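Local coordinates for carbohydrate deacetylase Agd3 (Neosartorya fumigata, PDB 6NWZ), which probably removes N-acetyl groups from the exopolysaccharide galactosaminogalactan, and is required for Aspergillus fumigatus biofilm formation, at residues G208-A213 with L237-Y242; T252-M257 with A548-A553. All blocks are in the same frame, centred on the assembly; numbering follows the deposited sequence.

Interaction 1 (G208-A213 with L237-Y242). With ZN (zinc ion), chain J.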
# COMPACT_ATOMS: atom_id res chain seq x y z
N GLY A 208 -6.15 9.30 -36.11
CA GLY A 208 -6.63 8.06 -35.55
C GLY A 208 -5.71 7.43 -34.52
O GLY A 208 -6.18 6.74 -33.62
N ARG A 209 -4.40 7.66 -34.64
CA ARG A 209 -3.44 7.10 -33.70
C ARG A 209 -3.43 7.94 -32.43
O ARG A 209 -3.15 9.14 -32.48
CB ARG A 209 -2.05 7.04 -34.32
CG ARG A 209 -1.00 6.48 -33.37
CD ARG A 209 0.25 6.06 -34.11
NE ARG A 209 0.88 7.18 -34.80
CZ ARG A 209 1.77 7.99 -34.24
NH1 ARG A 209 2.14 7.82 -32.98
NH2 ARG A 209 2.29 8.98 -34.95
N GLU A 210 -3.74 7.32 -31.30
CA GLU A 210 -3.87 8.02 -30.03
C GLU A 210 -2.66 7.74 -29.16
O GLU A 210 -2.23 6.58 -29.03
CB GLU A 210 -5.15 7.62 -29.30
CG GLU A 210 -6.38 7.65 -30.17
CD GLU A 210 -7.65 7.47 -29.37
OE1 GLU A 210 -8.46 8.41 -29.32
OE2 GLU A 210 -7.83 6.38 -28.78
N GLN A 211 -2.11 8.79 -28.55
CA GLN A 211 -0.86 8.69 -27.81
C GLN A 211 -0.92 9.65 -26.63
O GLN A 211 -1.46 10.76 -26.75
CB GLN A 211 0.33 9.02 -28.72
CG GLN A 211 1.69 8.98 -28.04
CD GLN A 211 2.82 9.28 -29.00
OE1 GLN A 211 3.55 8.38 -29.43
NE2 GLN A 211 2.97 10.55 -29.36
N MET A 212 -0.37 9.23 -25.50
CA MET A 212 -0.22 10.07 -24.32
C MET A 212 1.27 10.19 -24.02
O MET A 212 1.95 9.18 -23.85
CB MET A 212 -0.99 9.51 -23.13
CG MET A 212 -0.75 10.26 -21.82
SD MET A 212 -1.76 9.72 -20.42
CE MET A 212 -3.37 10.33 -20.87
N ALA A 213 1.77 11.43 -23.96
CA ALA A 213 3.19 11.70 -23.83
C ALA A 213 3.45 12.54 -22.59
O ALA A 213 2.81 13.58 -22.39
CB ALA A 213 3.74 12.42 -25.07
N LEU A 237 -4.73 4.31 -20.92
CA LEU A 237 -4.27 3.25 -21.81
C LEU A 237 -5.26 2.09 -21.87
O LEU A 237 -5.41 1.46 -22.92
CB LEU A 237 -2.90 2.73 -21.36
CG LEU A 237 -2.22 1.71 -22.27
CD1 LEU A 237 -1.94 2.34 -23.62
CD2 LEU A 237 -0.94 1.23 -21.61
N THR A 238 -5.94 1.80 -20.76
CA THR A 238 -6.88 0.69 -20.70
C THR A 238 -8.32 1.13 -20.92
O THR A 238 -9.22 0.28 -20.88
CB THR A 238 -6.77 -0.02 -19.34
OG1 THR A 238 -7.18 0.87 -18.30
CG2 THR A 238 -5.34 -0.47 -19.08
N ARG A 239 -8.57 2.42 -21.15
CA ARG A 239 -9.91 2.99 -21.23
C ARG A 239 -10.75 2.67 -19.99
O ARG A 239 -11.99 2.64 -20.07
CB ARG A 239 -10.64 2.52 -22.49
CG ARG A 239 -10.04 3.05 -23.79
CD ARG A 239 -10.76 2.48 -25.00
NE ARG A 239 -10.36 3.14 -26.23
CZ ARG A 239 -9.33 2.77 -26.98
NH1 ARG A 239 -8.59 1.73 -26.61
NH2 ARG A 239 -9.04 3.43 -28.09
N GLY A 240 -10.12 2.42 -18.84
CA GLY A 240 -10.83 2.04 -17.64
C GLY A 240 -11.31 0.61 -17.60
O GLY A 240 -12.06 0.25 -16.68
N LEU A 241 -10.91 -0.23 -18.55
CA LEU A 241 -11.37 -1.61 -18.65
C LEU A 241 -10.16 -2.52 -18.67
O LEU A 241 -9.33 -2.43 -19.59
CB LEU A 241 -12.23 -1.80 -19.90
CG LEU A 241 -12.85 -3.16 -20.19
CD1 LEU A 241 -13.82 -3.55 -19.09
CD2 LEU A 241 -13.54 -3.12 -21.54
N TYR A 242 -10.04 -3.39 -17.67
CA TYR A 242 -8.84 -4.20 -17.51
C TYR A 242 -9.09 -5.31 -16.50
O TYR A 242 -10.01 -5.24 -15.68
CB TYR A 242 -7.64 -3.35 -17.07
CG TYR A 242 -7.89 -2.55 -15.81
CD1 TYR A 242 -7.64 -3.10 -14.55
CD2 TYR A 242 -8.38 -1.26 -15.87
CE1 TYR A 242 -7.88 -2.38 -13.40
CE2 TYR A 242 -8.62 -0.53 -14.72
CZ TYR A 242 -8.37 -1.09 -13.49
OH TYR A 242 -8.61 -0.35 -12.35
ZN ZN J . -10.62 7.45 -29.63
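Glu-210 and Arg-239 join a zinc ligand to the residue that follows a helix by a single salt bridge. Glu-210 stands on strand 209-214 in the CBM87 carbohydrate-binding module, whereas Arg-239 is the first residue past helix 224-237 to leave helical angles, in a Schellman motif, its positive phi of 54° marking the break. The two side chains cross at about a right angle. The carboxylate and guanidinium planes are tilted 24° apart, and OE2 comes to the guanidinium obliquely, with one oxygen meeting one nitrogen. Glu-210 OE2 lies 3.3 Å from Arg-239 NH2, and this pair accounts for the whole meeting, which buries 49 Å² in all. Arg-239 reaches the acid because its CG sits beside the backbone N (chi1 -67°) and the chain then runs extended to NE, carrying the guanidinium well beyond the turn.

The carboxylate divides its work between its two oxygens. Glu-210 OE1 binds the zinc ion at 2.4 Å, while OE2 stays 3.1 Å from the same metal and faces the arginines: Arg-115 NE makes a further salt bridge to it. O of the C-terminal residue Leu-684 is the second protein ligand of the zinc and accepts a hydrogen bond from Arg-239 NH2. The guanidinium is thereby tied to both ligand residues, which probably helps to fix the carboxylate's orientation. Arg-239 itself sits inside a type I' beta turn from Thr-238 to Leu-241, closed by Leu-241 N to Thr-238 O at 2.9 Å.

Interaction 2 (T252-M257 with A548-A553). With ZN (zinc ion), chain L; ZN (zinc ion), chain M.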
# COMPACT_ATOMS: atom_id res chain seq x y z
N THR A 252 -4.00 0.98 10.45
CA THR A 252 -3.10 1.58 11.43
C THR A 252 -3.18 0.78 12.72
O THR A 252 -4.18 0.85 13.45
CB THR A 252 -3.45 3.05 11.66
OG1 THR A 252 -4.77 3.15 12.21
CG2 THR A 252 -3.40 3.81 10.35
N GLN A 253 -2.13 0.02 13.02
CA GLN A 253 -2.11 -0.89 14.16
C GLN A 253 -1.41 -0.25 15.35
O GLN A 253 -0.36 0.38 15.20
CB GLN A 253 -1.42 -2.20 13.80
CG GLN A 253 -2.20 -3.03 12.82
CD GLN A 253 -1.50 -4.32 12.49
OE1 GLN A 253 -0.27 -4.38 12.46
NE2 GLN A 253 -2.27 -5.37 12.26
N ILE A 254 -1.99 -0.42 16.54
CA ILE A 254 -1.48 0.16 17.78
C ILE A 254 -0.98 -0.98 18.65
O ILE A 254 -1.77 -1.71 19.25
CB ILE A 254 -2.55 0.98 18.51
CG1 ILE A 254 -3.22 1.98 17.56
CG2 ILE A 254 -1.93 1.69 19.70
CD1 ILE A 254 -2.26 2.95 16.93
N ASP A 255 0.34 -1.13 18.73
CA ASP A 255 0.94 -2.19 19.53
C ASP A 255 1.01 -1.78 21.00
O ASP A 255 0.87 -0.61 21.36
CB ASP A 255 2.35 -2.52 19.02
CG ASP A 255 2.37 -3.05 17.60
OD1 ASP A 255 1.29 -3.25 17.00
OD2 ASP A 255 3.48 -3.29 17.08
N ASP A 256 1.21 -2.79 21.85
CA ASP A 256 1.56 -2.60 23.26
C ASP A 256 0.41 -2.08 24.11
O ASP A 256 0.63 -1.47 25.15
CB ASP A 256 2.77 -1.67 23.41
CG ASP A 256 4.01 -2.21 22.74
OD1 ASP A 256 3.94 -3.28 22.10
OD2 ASP A 256 5.07 -1.56 22.86
N MET A 257 -0.84 -2.32 23.69
CA MET A 257 -1.97 -1.88 24.50
C MET A 257 -2.01 -2.65 25.82
O MET A 257 -1.83 -3.87 25.85
CB MET A 257 -3.29 -2.07 23.75
CG MET A 257 -4.51 -1.55 24.50
SD MET A 257 -4.49 0.23 24.86
CE MET A 257 -4.36 0.91 23.21
N ALA A 548 1.81 4.41 23.33
CA ALA A 548 2.24 5.72 23.80
C ALA A 548 1.94 6.82 22.79
O ALA A 548 1.85 7.99 23.18
CB ALA A 548 3.73 5.69 24.12
N ASN A 549 1.77 6.48 21.51
CA ASN A 549 1.51 7.48 20.48
C ASN A 549 0.11 8.07 20.54
O ASN A 549 -0.16 9.07 19.87
CB ASN A 549 1.74 6.90 19.08
CG ASN A 549 3.11 6.26 18.93
OD1 ASN A 549 3.29 5.34 18.13
ND2 ASN A 549 4.09 6.75 19.68
N LEU A 550 -0.80 7.47 21.32
CA LEU A 550 -2.18 7.94 21.38
C LEU A 550 -2.40 8.99 22.46
O LEU A 550 -3.54 9.41 22.67
CB LEU A 550 -3.13 6.76 21.62
CG LEU A 550 -3.05 5.55 20.67
CD1 LEU A 550 -4.25 4.64 20.88
CD2 LEU A 550 -2.98 5.99 19.22
N ARG A 551 -1.34 9.42 23.15
CA ARG A 551 -1.49 10.39 24.23
C ARG A 551 -2.04 11.70 23.69
O ARG A 551 -1.41 12.35 22.85
CB ARG A 551 -0.15 10.63 24.92
CG ARG A 551 -0.30 11.41 26.22
CD ARG A 551 0.99 12.11 26.60
NE ARG A 551 0.91 12.68 27.94
CZ ARG A 551 1.69 12.32 28.95
NH1 ARG A 551 2.62 11.40 28.78
NH2 ARG A 551 1.54 12.89 30.14
N ASN A 552 -3.22 12.09 24.17
CA ASN A 552 -3.88 13.31 23.71
C ASN A 552 -4.63 14.06 24.81
O ASN A 552 -4.72 15.29 24.73
CB ASN A 552 -4.87 12.98 22.58
CG ASN A 552 -6.09 12.21 23.06
OD1 ASN A 552 -7.12 12.79 23.40
ND2 ASN A 552 -5.97 10.88 23.10
N ALA A 553 -5.16 13.38 25.83
CA ALA A 553 -6.05 14.03 26.78
C ALA A 553 -5.37 15.18 27.51
O ALA A 553 -6.04 16.14 27.91
CB ALA A 553 -6.59 13.01 27.78
ZN ZN L . 5.15 -4.46 21.07
ZN ZN M . 5.76 -3.01 17.90
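The zinc-bearing strand 252-257 of the deacetylase domain meets the 3-10 segment ending at Leu-550, with Ile-254 and Leu-550 as the principal apolar pair. Strand 252-257 runs parallel to its neighbours 300-304 and 542-546, and the 3-10 segment follows shortly after the latter. Both branches of Ile-254 engage Leu-550: its CG2 lies 3.9 Å from Leu-550 CD1, and its CD1 lies 3.9 Å from Leu-550 CD2. The first torsion of Ile-254 (chi1 -51°) places the methyl CG2 opposite the backbone N and CG1 beside that N. Met-257 adds a looser touch from the strand's end, its CE 4.4 Å from Leu-550 CD1. All three side chains are buried, and Phe-570 of helix 569-584 also packs on the leucine.

Between Ile-254 and Met-257 the strand carries two successive aspartates, each bound to a different metal. Asp-255 OD2 binds one zinc ion at 2.4 Å, shared with His-546. Asp-256 OD1 binds the other at 2.0 Å, together with His-388 and His-392, an Asp-His-His set as in family 4 carbohydrate esterases; its OD2 remains 3.4 Å from that ion, so the carboxylate coordinates through one oxygen. Ile-254 directly precedes this pair and Met-257 directly follows it, so the apolar contact and both ligands share one strand. Past the 3-10 segment, Asn-552 ND2 donates to Leu-550 O at 2.9 Å along a nearly straight N-H path (167°), with the acceptor close to the plane of the Asn-552 amide.

Overall arrangement
From the N terminus, interaction 1 comes first and is local: with 23 residues between its segments, it closes a loop that contains helix 224-237. The chain reaches strand 252-257 soon afterwards and opens interaction 2, which spans 290 intervening residues and returns only at 548-553. The two closures are therefore in series, neither nested nor crossed. Interaction 1 ties a strand in the CBM87 carbohydrate-binding module to the end of the following helix, near the chain's C-terminal residue; interaction 2 joins early and late parts of the deacetylase domain. Their centres lie 45 Å apart on opposite sides of the chain's centre, and their nearest atoms are about 23 Å apart.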